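Long-range contacts in probable sugar kinase (Clostridium perfringens, PDB 3KZH), which probably phosphorylates a sugar or sugar-like substrate as a pfkB-family carbohydrate kinase of the ribokinase clan, and holds a beta-D-glucopyranose in this structure: residues Glu6-Ser15 and Met52-Ser63; Lys278-Ile286 and Val303-Glu314. One frame throughout, in Å; residues are numbered along the deposited sequence.

Interaction 1 of 2, residues Glu6-Ser15 and Met52-Ser63; sequences EPYLLVFGAS and MARVGVNTNFMS
Two neighbouring parallel strands of the central sheet of the ribokinase-like fold meet here, strand 9-12 lying between strand 59-62 and strand 139-143. Helix 44-54 comes before strand 59-62 and ends in a Schellman motif with Gly56 as the C-prime residue. The backbone bonds run alternately from Leu9 N to Asn58 O, Asn60 N to Leu9 O, Val11 N to Asn60 O, Met62 N to Val11 O and Gly13 N to Met62 O; the middle ones are short, 2.8 Å for Val11 N to Asn60 O. Before the regular pairing starts, the amide of Asn58 extends it: ND2 gives a bond of 3.2 Å to Pro7 O, arriving from above the carbonyl plane and not on a lone pair.

On the face of Leu9 and Val11, both methyls of Leu9 meet the end of Met52, a selenomethionine, with CD1 3.7 Å from its CE. Val11 splits its branches: CG2 reaches Met52 SE, while CG1, anti to the backbone N (chi1 -179°), lies 3.9 Å from CD1 of Phe61. Helix 44-54 and helix 255-268 pack on this side. The other face carries Leu10, Asn60, Phe12 and Met62, with helix 131-135 against it. Here the selenium of Met62 approaches the edge of the Phe12 ring, 3.6 Å from CD1, a Met-aromatic contact made in the ring plane rather than over a face. Asn60 rests its CB against CD1 of Tyr8 and turns its ND2 to Asp87.

Past the strands, two serine hydroxyls continue the link. Ser15 OG donates to Ser63 OG over 2.9 Å, and Ser63 OG in turn donates to Gly13 O at 2.7 Å, in the carbonyl plane.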
loop_
_atom_site.group_PDB
_atom_site.type_symbol
_atom_site.label_atom_id
_atom_site.label_comp_id
_atom_site.label_asym_id
_atom_site.label_seq_id
_atom_site.Cartn_x
_atom_site.Cartn_y
_atom_site.Cartn_z
ATOM N N GLU A 6 -19.832 -18.906 -18.373
ATOM C CA GLU A 6 -20.208 -17.819 -19.281
ATOM C C GLU A 6 -19.001 -17.215 -20.017
ATOM O O GLU A 6 -17.884 -17.245 -19.489
ATOM C CB GLU A 6 -20.950 -16.721 -18.489
ATOM C CG GLU A 6 -22.314 -17.140 -17.900
ATOM C CD GLU A 6 -23.511 -16.985 -18.856
ATOM O OE1 GLU A 6 -24.596 -16.597 -18.366
ATOM O OE2 GLU A 6 -23.397 -17.267 -20.073
ATOM N N PRO A 7 -19.195 -16.715 -21.265
ATOM C CA PRO A 7 -18.098 -16.113 -22.037
ATOM C C PRO A 7 -17.406 -14.936 -21.336
ATOM O O PRO A 7 -18.040 -14.165 -20.612
ATOM C CB PRO A 7 -18.791 -15.682 -23.341
ATOM C CG PRO A 7 -20.225 -15.562 -22.979
ATOM C CD PRO A 7 -20.408 -16.761 -22.104
ATOM N N TYR A 8 -16.095 -14.844 -21.535
ATOM C CA TYR A 8 -15.286 -13.805 -20.917
ATOM C C TYR A 8 -14.351 -13.102 -21.890
ATOM O O TYR A 8 -14.036 -13.630 -22.964
ATOM C CB TYR A 8 -14.457 -14.400 -19.758
ATOM C CG TYR A 8 -13.428 -15.446 -20.176
ATOM C CD1 TYR A 8 -12.086 -15.081 -20.430
ATOM C CD2 TYR A 8 -13.791 -16.801 -20.338
ATOM C CE1 TYR A 8 -11.133 -16.037 -20.835
ATOM C CE2 TYR A 8 -12.842 -17.766 -20.747
ATOM C CZ TYR A 8 -11.525 -17.369 -20.992
ATOM O OH TYR A 8 -10.615 -18.290 -21.421
ATOM N N LEU A 9 -13.831 -11.963 -21.435
ATOM C CA LEU A 9 -12.863 -11.170 -22.184
ATOM C C LEU A 9 -11.569 -11.230 -21.406
ATOM O O LEU A 9 -11.561 -11.020 -20.192
ATOM C CB LEU A 9 -13.292 -9.697 -22.296
ATOM C CG LEU A 9 -12.814 -8.931 -23.545
ATOM C CD1 LEU A 9 -13.771 -7.820 -23.794
ATOM C CD2 LEU A 9 -11.383 -8.428 -23.526
ATOM N N LEU A 10 -10.479 -11.464 -22.129
ATOM C CA LEU A 10 -9.173 -11.521 -21.520
ATOM C C LEU A 10 -8.381 -10.257 -21.778
ATOM O O LEU A 10 -8.360 -9.741 -22.894
ATOM C CB LEU A 10 -8.395 -12.752 -21.997
ATOM C CG LEU A 10 -6.974 -13.009 -21.460
ATOM C CD1 LEU A 10 -6.954 -13.198 -19.945
ATOM C CD2 LEU A 10 -6.405 -14.224 -22.151
ATOM N N VAL A 11 -7.795 -9.730 -20.706
ATOM C CA VAL A 11 -6.943 -8.552 -20.773
ATOM C C VAL A 11 -5.606 -9.082 -20.269
ATOM O O VAL A 11 -5.552 -9.726 -19.223
ATOM C CB VAL A 11 -7.467 -7.374 -19.874
ATOM C CG1 VAL A 11 -6.552 -6.152 -19.991
ATOM C CG2 VAL A 11 -8.894 -6.985 -20.257
ATOM N N PHE A 12 -4.554 -8.876 -21.056
ATOM C CA PHE A 12 -3.207 -9.339 -20.710
ATOM C C PHE A 12 -2.251 -8.139 -20.670
ATOM O O PHE A 12 -2.040 -7.499 -21.689
ATOM C CB PHE A 12 -2.751 -10.395 -21.749
ATOM C CG PHE A 12 -1.399 -11.018 -21.472
ATOM C CD1 PHE A 12 -1.290 -12.135 -20.626
ATOM C CD2 PHE A 12 -0.233 -10.519 -22.094
ATOM C CE1 PHE A 12 -0.027 -12.770 -20.390
ATOM C CE2 PHE A 12 1.034 -11.131 -21.875
ATOM C CZ PHE A 12 1.132 -12.265 -21.017
ATOM N N GLY A 13 -1.652 -7.874 -19.509
ATOM C CA GLY A 13 -0.727 -6.758 -19.368
ATOM C C GLY A 13 -0.326 -6.387 -17.946
ATOM O O GLY A 13 -0.742 -7.024 -16.983
ATOM N N ALA A 14 0.423 -5.294 -17.822
ATOM C CA ALA A 14 0.948 -4.796 -16.544
ATOM C C ALA A 14 -0.012 -4.159 -15.523
ATOM O O ALA A 14 -1.060 -3.628 -15.880
ATOM C CB ALA A 14 2.103 -3.846 -16.821
ATOM N N SER A 15 0.368 -4.272 -14.248
ATOM C CA SER A 15 -0.342 -3.701 -13.097
ATOM C C SER A 15 0.721 -2.942 -12.320
ATOM O O SER A 15 1.717 -3.529 -11.893
ATOM C CB SER A 15 -0.912 -4.770 -12.160
ATOM O OG SER A 15 -2.028 -5.421 -12.701
HETATM N N MSE A 52 -13.947 -2.303 -17.486
HETATM C CA MSE A 52 -14.720 -3.417 -18.059
HETATM C C MSE A 52 -15.587 -4.116 -17.004
HETATM O O MSE A 52 -16.781 -4.337 -17.208
HETATM C CB MSE A 52 -13.781 -4.452 -18.701
HETATM C CG MSE A 52 -13.523 -4.253 -20.175
HETATM SE SE MSE A 52 -12.504 -5.659 -21.003
HETATM C CE MSE A 52 -12.064 -4.725 -22.679
ATOM N N ALA A 53 -14.967 -4.457 -15.877
ATOM C CA ALA A 53 -15.630 -5.118 -14.753
ATOM C C ALA A 53 -16.676 -4.180 -14.139
ATOM O O ALA A 53 -17.750 -4.627 -13.715
ATOM C CB ALA A 53 -14.598 -5.521 -13.718
ATOM N N ARG A 54 -16.378 -2.875 -14.174
ATOM C CA ARG A 54 -17.272 -1.837 -13.656
ATOM C C ARG A 54 -18.585 -1.728 -14.427
ATOM O O ARG A 54 -19.608 -1.403 -13.845
ATOM C CB ARG A 54 -16.571 -0.470 -13.628
ATOM C CG ARG A 54 -15.793 -0.221 -12.339
ATOM C CD ARG A 54 -15.024 1.091 -12.361
ATOM N NE ARG A 54 -14.454 1.407 -11.051
ATOM C CZ ARG A 54 -15.081 2.102 -10.099
ATOM N NH1 ARG A 54 -16.302 2.570 -10.301
ATOM N NH2 ARG A 54 -14.502 2.296 -8.928
ATOM N N VAL A 55 -18.552 -2.024 -15.727
ATOM C CA VAL A 55 -19.748 -1.962 -16.558
ATOM C C VAL A 55 -20.412 -3.324 -16.761
ATOM O O VAL A 55 -21.334 -3.467 -17.566
ATOM C CB VAL A 55 -19.505 -1.222 -17.898
ATOM C CG1 VAL A 55 -19.120 0.225 -17.637
ATOM C CG2 VAL A 55 -18.450 -1.923 -18.731
ATOM N N GLY A 56 -19.916 -4.321 -16.025
ATOM C CA GLY A 56 -20.478 -5.659 -16.067
ATOM C C GLY A 56 -19.891 -6.722 -16.968
ATOM O O GLY A 56 -20.473 -7.797 -17.064
ATOM N N VAL A 57 -18.760 -6.456 -17.619
ATOM C CA VAL A 57 -18.134 -7.458 -18.488
ATOM C C VAL A 57 -17.434 -8.482 -17.604
ATOM O O VAL A 57 -16.808 -8.121 -16.611
ATOM C CB VAL A 57 -17.060 -6.847 -19.463
ATOM C CG1 VAL A 57 -16.565 -7.881 -20.471
ATOM C CG2 VAL A 57 -17.601 -5.636 -20.173
ATOM N N ASN A 58 -17.604 -9.757 -17.952
ATOM C CA ASN A 58 -16.974 -10.884 -17.260
ATOM C C ASN A 58 -15.555 -10.775 -17.801
ATOM O O ASN A 58 -15.298 -11.013 -18.986
ATOM C CB ASN A 58 -17.664 -12.194 -17.664
ATOM C CG ASN A 58 -17.124 -13.410 -16.929
ATOM O OD1 ASN A 58 -16.604 -13.313 -15.815
ATOM N ND2 ASN A 58 -17.256 -14.576 -17.558
ATOM N N THR A 59 -14.687 -10.265 -16.934
ATOM C CA THR A 59 -13.311 -9.972 -17.267
ATOM C C THR A 59 -12.285 -10.870 -16.619
ATOM O O THR A 59 -12.323 -11.121 -15.423
ATOM C CB THR A 59 -12.990 -8.486 -16.871
ATOM O OG1 THR A 59 -14.041 -7.629 -17.345
ATOM C CG2 THR A 59 -11.639 -8.010 -17.446
ATOM N N ASN A 60 -11.353 -11.334 -17.438
ATOM C CA ASN A 60 -10.242 -12.139 -16.966
ATOM C C ASN A 60 -9.023 -11.245 -17.193
ATOM O O ASN A 60 -8.706 -10.861 -18.318
ATOM C CB ASN A 60 -10.124 -13.466 -17.732
ATOM C CG ASN A 60 -9.082 -14.404 -17.131
ATOM O OD1 ASN A 60 -7.954 -13.993 -16.855
ATOM N ND2 ASN A 60 -9.447 -15.669 -16.948
ATOM N N PHE A 61 -8.398 -10.855 -16.094
ATOM C CA PHE A 61 -7.207 -10.020 -16.145
ATOM C C PHE A 61 -5.969 -10.814 -15.742
ATOM O O PHE A 61 -5.747 -11.079 -14.566
ATOM C CB PHE A 61 -7.359 -8.751 -15.276
ATOM C CG PHE A 61 -6.156 -7.819 -15.327
ATOM C CD1 PHE A 61 -5.443 -7.609 -16.531
ATOM C CD2 PHE A 61 -5.714 -7.170 -14.167
ATOM C CE1 PHE A 61 -4.310 -6.780 -16.580
ATOM C CE2 PHE A 61 -4.583 -6.338 -14.199
ATOM C CZ PHE A 61 -3.875 -6.138 -15.404
HETATM N N MSE A 62 -5.134 -11.104 -16.736
HETATM C CA MSE A 62 -3.899 -11.848 -16.529
HETATM C C MSE A 62 -2.752 -10.846 -16.466
HETATM O O MSE A 62 -2.418 -10.200 -17.454
HETATM C CB MSE A 62 -3.696 -12.857 -17.660
HETATM C CG MSE A 62 -2.626 -13.924 -17.410
HETATM SE SE MSE A 62 -2.446 -15.093 -18.932
HETATM C CE MSE A 62 -4.138 -15.948 -18.754
ATOM N N SER A 63 -2.150 -10.735 -15.289
ATOM C CA SER A 63 -1.075 -9.789 -15.085
ATOM C C SER A 63 0.147 -10.431 -14.467
ATOM O O SER A 63 0.304 -11.658 -14.496
ATOM C CB SER A 63 -1.582 -8.642 -14.207
ATOM O OG SER A 63 -0.755 -7.489 -14.306
#

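Interaction 2 of 2, residues Lys278-Ile286 and Val303-Glu314; sequences KFAMTMSNI and VLAKLEKTTWEE
Helix-helix packing, continued by an indole lying across the side of the helix, makes up this contact, at the C-terminal end of the ribokinase-like fold. Helix 278-286 crosses helix 303-308 at 103°, their axes 9.3 Å apart at the closest, and the chain then turns into strand 312-317, an outermost strand of the central sheet within this chain.

Between the helices Val303 is a knob in a hole formed by Phe279, Thr282, Met283 and Ile286. Its CG1 stands over one face of the Phe279 ring, 3.8 Å from the ring centroid, in a CH-pi contact; both methyls touch CG of Met283, and CG2 also meets CD1 of Ile286. Leu304 CD2 meets the same phenyl ring at its edge, 3.7 Å from CE1; Tyr265 of helix 255-268 stacks with this ring as well. One turn on from Val303, Lys306 lays its aliphatic chain along Thr282 and Ile286, its CD 3.8 Å from Ile286 CG1.

Trp312 is held between two side chains. Thr310 CG2 sits over the centre of one face, and CG of Lys278 over the opposite face, 3.9 Å from the centroid of the six-membered ring. With its chain extended beyond CG, Lys278 runs on across the indole and brings NZ to the Glu314 carboxylate, where a salt bridge with weak hydrogen bonds forms, 3.3 Å to OE2. Met281 SE comes to the indole edge at CZ3, a Met-aromatic contact.

Thr282 OG1 lies in the indole plane, at the CZ2-CH2 edge. It donates to Lys278 O, which also receives Thr282 N from the opposite face of the carbonyl plane. A water bridges the two threonine hydroxyls, donating to Thr282 OG1 at 2.6 Å and to Thr310 OG1 at 2.8 Å.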
loop_
_atom_site.group_PDB
_atom_site.type_symbol
_atom_site.label_atom_id
_atom_site.label_comp_id
_atom_site.label_asym_id
_atom_site.label_seq_id
_atom_site.Cartn_x
_atom_site.Cartn_y
_atom_site.Cartn_z
ATOM N N LYS A 278 -20.694 4.952 -29.405
ATOM C CA LYS A 278 -21.362 5.877 -28.489
ATOM C C LYS A 278 -21.214 5.505 -27.021
ATOM O O LYS A 278 -20.955 6.383 -26.186
ATOM C CB LYS A 278 -22.846 6.009 -28.831
ATOM C CG LYS A 278 -23.147 6.853 -30.053
ATOM C CD LYS A 278 -24.643 6.896 -30.285
ATOM C CE LYS A 278 -24.955 7.270 -31.710
ATOM N NZ LYS A 278 -26.393 7.070 -32.047
ATOM N N PHE A 279 -21.326 4.198 -26.736
ATOM C CA PHE A 279 -21.212 3.631 -25.378
ATOM C C PHE A 279 -19.777 3.823 -24.880
ATOM O O PHE A 279 -19.561 4.315 -23.775
ATOM C CB PHE A 279 -21.618 2.132 -25.370
ATOM C CG PHE A 279 -21.712 1.520 -23.979
ATOM C CD1 PHE A 279 -22.952 1.449 -23.307
ATOM C CD2 PHE A 279 -20.546 1.087 -23.291
ATOM C CE1 PHE A 279 -23.034 0.962 -21.971
ATOM C CE2 PHE A 279 -20.619 0.603 -21.954
ATOM C CZ PHE A 279 -21.867 0.545 -21.295
ATOM N N ALA A 280 -18.819 3.405 -25.701
ATOM C CA ALA A 280 -17.396 3.523 -25.399
ATOM C C ALA A 280 -16.932 4.977 -25.276
ATOM O O ALA A 280 -16.050 5.283 -24.480
ATOM C CB ALA A 280 -16.591 2.800 -26.454
HETATM N N MSE A 281 -17.549 5.870 -26.050
HETATM C CA MSE A 281 -17.214 7.286 -26.017
HETATM C C MSE A 281 -17.761 7.938 -24.761
HETATM O O MSE A 281 -17.103 8.810 -24.185
HETATM C CB MSE A 281 -17.734 7.991 -27.253
HETATM C CG MSE A 281 -16.760 9.008 -27.813
HETATM SE SE MSE A 281 -17.388 9.817 -29.447
HETATM C CE MSE A 281 -18.211 8.327 -30.223
ATOM N N THR A 282 -18.944 7.481 -24.323
ATOM C CA THR A 282 -19.589 7.965 -23.086
ATOM C C THR A 282 -18.692 7.618 -21.885
ATOM O O THR A 282 -18.525 8.435 -20.986
ATOM C CB THR A 282 -21.020 7.358 -22.899
ATOM O OG1 THR A 282 -21.867 7.820 -23.959
ATOM C CG2 THR A 282 -21.633 7.765 -21.566
HETATM N N MSE A 283 -18.080 6.427 -21.934
HETATM C CA MSE A 283 -17.145 5.926 -20.907
HETATM C C MSE A 283 -15.873 6.766 -20.908
HETATM O O MSE A 283 -15.317 7.079 -19.843
HETATM C CB MSE A 283 -16.771 4.463 -21.163
HETATM C CG MSE A 283 -17.893 3.497 -20.944
HETATM SE SE MSE A 283 -17.323 1.642 -20.846
HETATM C CE MSE A 283 -15.963 1.898 -19.493
ATOM N N SER A 284 -15.417 7.122 -22.111
ATOM C CA SER A 284 -14.227 7.946 -22.276
ATOM C C SER A 284 -14.513 9.361 -21.779
ATOM O O SER A 284 -13.685 9.932 -21.084
ATOM C CB SER A 284 -13.777 7.963 -23.741
ATOM O OG SER A 284 -12.561 8.670 -23.895
ATOM N N ASN A 285 -15.727 9.859 -22.045
ATOM C CA ASN A 285 -16.167 11.195 -21.625
ATOM C C ASN A 285 -16.275 11.335 -20.109
ATOM O O ASN A 285 -15.954 12.388 -19.575
ATOM C CB ASN A 285 -17.519 11.582 -22.255
ATOM C CG ASN A 285 -17.439 11.858 -23.755
ATOM O OD1 ASN A 285 -16.385 12.219 -24.305
ATOM N ND2 ASN A 285 -18.581 11.712 -24.426
ATOM N N ILE A 286 -16.733 10.278 -19.432
ATOM C CA ILE A 286 -16.881 10.255 -17.969
ATOM C C ILE A 286 -15.511 10.308 -17.292
ATOM O O ILE A 286 -15.313 11.048 -16.328
ATOM C CB ILE A 286 -17.659 8.986 -17.484
ATOM C CG1 ILE A 286 -19.104 9.019 -17.985
ATOM C CG2 ILE A 286 -17.722 8.934 -15.968
ATOM C CD1 ILE A 286 -19.888 7.740 -17.752
ATOM N N VAL A 303 -23.174 5.143 -17.084
ATOM C CA VAL A 303 -22.784 5.211 -18.500
ATOM C C VAL A 303 -24.047 5.343 -19.345
ATOM O O VAL A 303 -24.128 6.232 -20.184
ATOM C CB VAL A 303 -21.957 3.959 -18.961
ATOM C CG1 VAL A 303 -21.577 4.071 -20.427
ATOM C CG2 VAL A 303 -20.727 3.809 -18.133
ATOM N N LEU A 304 -25.048 4.513 -19.053
ATOM C CA LEU A 304 -26.333 4.548 -19.760
ATOM C C LEU A 304 -27.131 5.838 -19.525
ATOM O O LEU A 304 -27.782 6.337 -20.442
ATOM C CB LEU A 304 -27.190 3.336 -19.396
ATOM C CG LEU A 304 -26.755 1.944 -19.871
ATOM C CD1 LEU A 304 -27.799 0.921 -19.435
ATOM C CD2 LEU A 304 -26.593 1.896 -21.379
ATOM N N ALA A 305 -27.024 6.397 -18.318
ATOM C CA ALA A 305 -27.711 7.644 -17.948
ATOM C C ALA A 305 -27.104 8.844 -18.673
ATOM O O ALA A 305 -27.834 9.751 -19.075
ATOM C CB ALA A 305 -27.659 7.865 -16.432
ATOM N N LYS A 306 -25.778 8.829 -18.852
ATOM C CA LYS A 306 -25.074 9.907 -19.551
ATOM C C LYS A 306 -25.222 9.769 -21.067
ATOM O O LYS A 306 -25.227 10.772 -21.769
ATOM C CB LYS A 306 -23.593 9.967 -19.161
ATOM C CG LYS A 306 -22.962 11.351 -19.373
ATOM C CD LYS A 306 -21.536 11.275 -19.881
ATOM C CE LYS A 306 -20.947 12.649 -20.134
ATOM N NZ LYS A 306 -20.834 13.444 -18.886
ATOM N N LEU A 307 -25.375 8.533 -21.549
ATOM C CA LEU A 307 -25.560 8.232 -22.974
ATOM C C LEU A 307 -26.906 8.777 -23.485
ATOM O O LEU A 307 -26.991 9.263 -24.613
ATOM C CB LEU A 307 -25.477 6.706 -23.204
ATOM C CG LEU A 307 -25.874 6.057 -24.544
ATOM C CD1 LEU A 307 -24.870 6.402 -25.609
ATOM C CD2 LEU A 307 -25.998 4.551 -24.403
ATOM N N GLU A 308 -27.935 8.710 -22.633
ATOM C CA GLU A 308 -29.287 9.189 -22.960
ATOM C C GLU A 308 -29.321 10.718 -23.029
ATOM O O GLU A 308 -29.923 11.290 -23.934
ATOM C CB GLU A 308 -30.305 8.696 -21.914
ATOM C CG GLU A 308 -31.783 8.839 -22.336
ATOM C CD GLU A 308 -32.772 8.617 -21.191
ATOM O OE1 GLU A 308 -32.951 7.454 -20.755
ATOM O OE2 GLU A 308 -33.383 9.608 -20.737
ATOM N N LYS A 309 -28.601 11.347 -22.098
ATOM C CA LYS A 309 -28.484 12.798 -21.954
ATOM C C LYS A 309 -27.515 13.494 -22.915
ATOM O O LYS A 309 -27.397 14.724 -22.886
ATOM C CB LYS A 309 -28.093 13.123 -20.500
ATOM C CG LYS A 309 -29.288 13.311 -19.567
ATOM C CD LYS A 309 -29.133 12.709 -18.159
ATOM C CE LYS A 309 -28.209 13.492 -17.234
ATOM N NZ LYS A 309 -26.786 13.055 -17.336
ATOM N N THR A 310 -26.851 12.725 -23.781
ATOM C CA THR A 310 -25.871 13.285 -24.721
ATOM C C THR A 310 -26.403 13.576 -26.129
ATOM O O THR A 310 -27.149 12.784 -26.711
ATOM C CB THR A 310 -24.576 12.380 -24.800
ATOM O OG1 THR A 310 -23.995 12.255 -23.496
ATOM C CG2 THR A 310 -23.506 12.978 -25.720
ATOM N N THR A 311 -26.006 14.735 -26.651
ATOM C CA THR A 311 -26.358 15.171 -28.001
ATOM C C THR A 311 -25.140 14.847 -28.871
ATOM O O THR A 311 -24.021 15.286 -28.571
ATOM C CB THR A 311 -26.698 16.687 -28.043
ATOM O OG1 THR A 311 -27.891 16.919 -27.284
ATOM C CG2 THR A 311 -26.925 17.170 -29.488
ATOM N N TRP A 312 -25.374 14.085 -29.941
ATOM C CA TRP A 312 -24.312 13.652 -30.845
ATOM C C TRP A 312 -24.277 14.299 -32.228
ATOM O O TRP A 312 -25.303 14.696 -32.775
ATOM C CB TRP A 312 -24.369 12.120 -31.050
ATOM C CG TRP A 312 -24.443 11.266 -29.791
ATOM C CD1 TRP A 312 -25.575 10.810 -29.180
ATOM C CD2 TRP A 312 -23.342 10.776 -29.009
ATOM N NE1 TRP A 312 -25.257 10.074 -28.062
ATOM C CE2 TRP A 312 -23.894 10.031 -27.931
ATOM C CE3 TRP A 312 -21.940 10.887 -29.107
ATOM C CZ2 TRP A 312 -23.090 9.406 -26.948
ATOM C CZ3 TRP A 312 -21.132 10.262 -28.123
ATOM C CH2 TRP A 312 -21.717 9.534 -27.062
ATOM N N GLU A 313 -23.066 14.408 -32.772
ATOM C CA GLU A 313 -22.834 14.903 -34.126
ATOM C C GLU A 313 -22.396 13.620 -34.818
ATOM O O GLU A 313 -21.383 13.026 -34.439
ATOM C CB GLU A 313 -21.718 15.947 -34.173
ATOM C CG GLU A 313 -22.170 17.362 -33.845
ATOM C CD GLU A 313 -21.036 18.370 -33.868
ATOM O OE1 GLU A 313 -20.146 18.269 -34.741
ATOM O OE2 GLU A 313 -21.038 19.271 -33.004
ATOM N N GLU A 314 -23.239 13.132 -35.730
ATOM C CA GLU A 314 -22.993 11.886 -36.461
ATOM C C GLU A 314 -22.847 12.111 -37.955
ATOM O O GLU A 314 -23.542 12.937 -38.533
ATOM C CB GLU A 314 -24.127 10.877 -36.206
ATOM C CG GLU A 314 -24.345 10.502 -34.750
ATOM C CD GLU A 314 -25.485 9.529 -34.556
ATOM O OE1 GLU A 314 -25.402 8.400 -35.074
ATOM O OE2 GLU A 314 -26.456 9.878 -33.857
HETATM O O HOH W 1 -21.882 10.451 -23.863
#

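How the interactions relate
The two interactions follow one another along the chain: interaction 1 closes in the N-terminal part before interaction 2 opens near the C-terminus, and their centres lie about 22 Å apart. Both reach the central ten-stranded sheet, interaction 1 pairing two of its parallel strands and interaction 2 running into strand 312-317 at one outer margin. They touch at Val55, whose CG1 packs on Met283 SE at 3.9 Å and on CG2 of Val303, and both pack side chains on helix 255-268. The N-terminal strand pair and the C-terminal helices thus meet through Val55; neither interaction touches the bound glucopyranose, about 13 Å from the Met52 side chain and 10 Å from that of Met281.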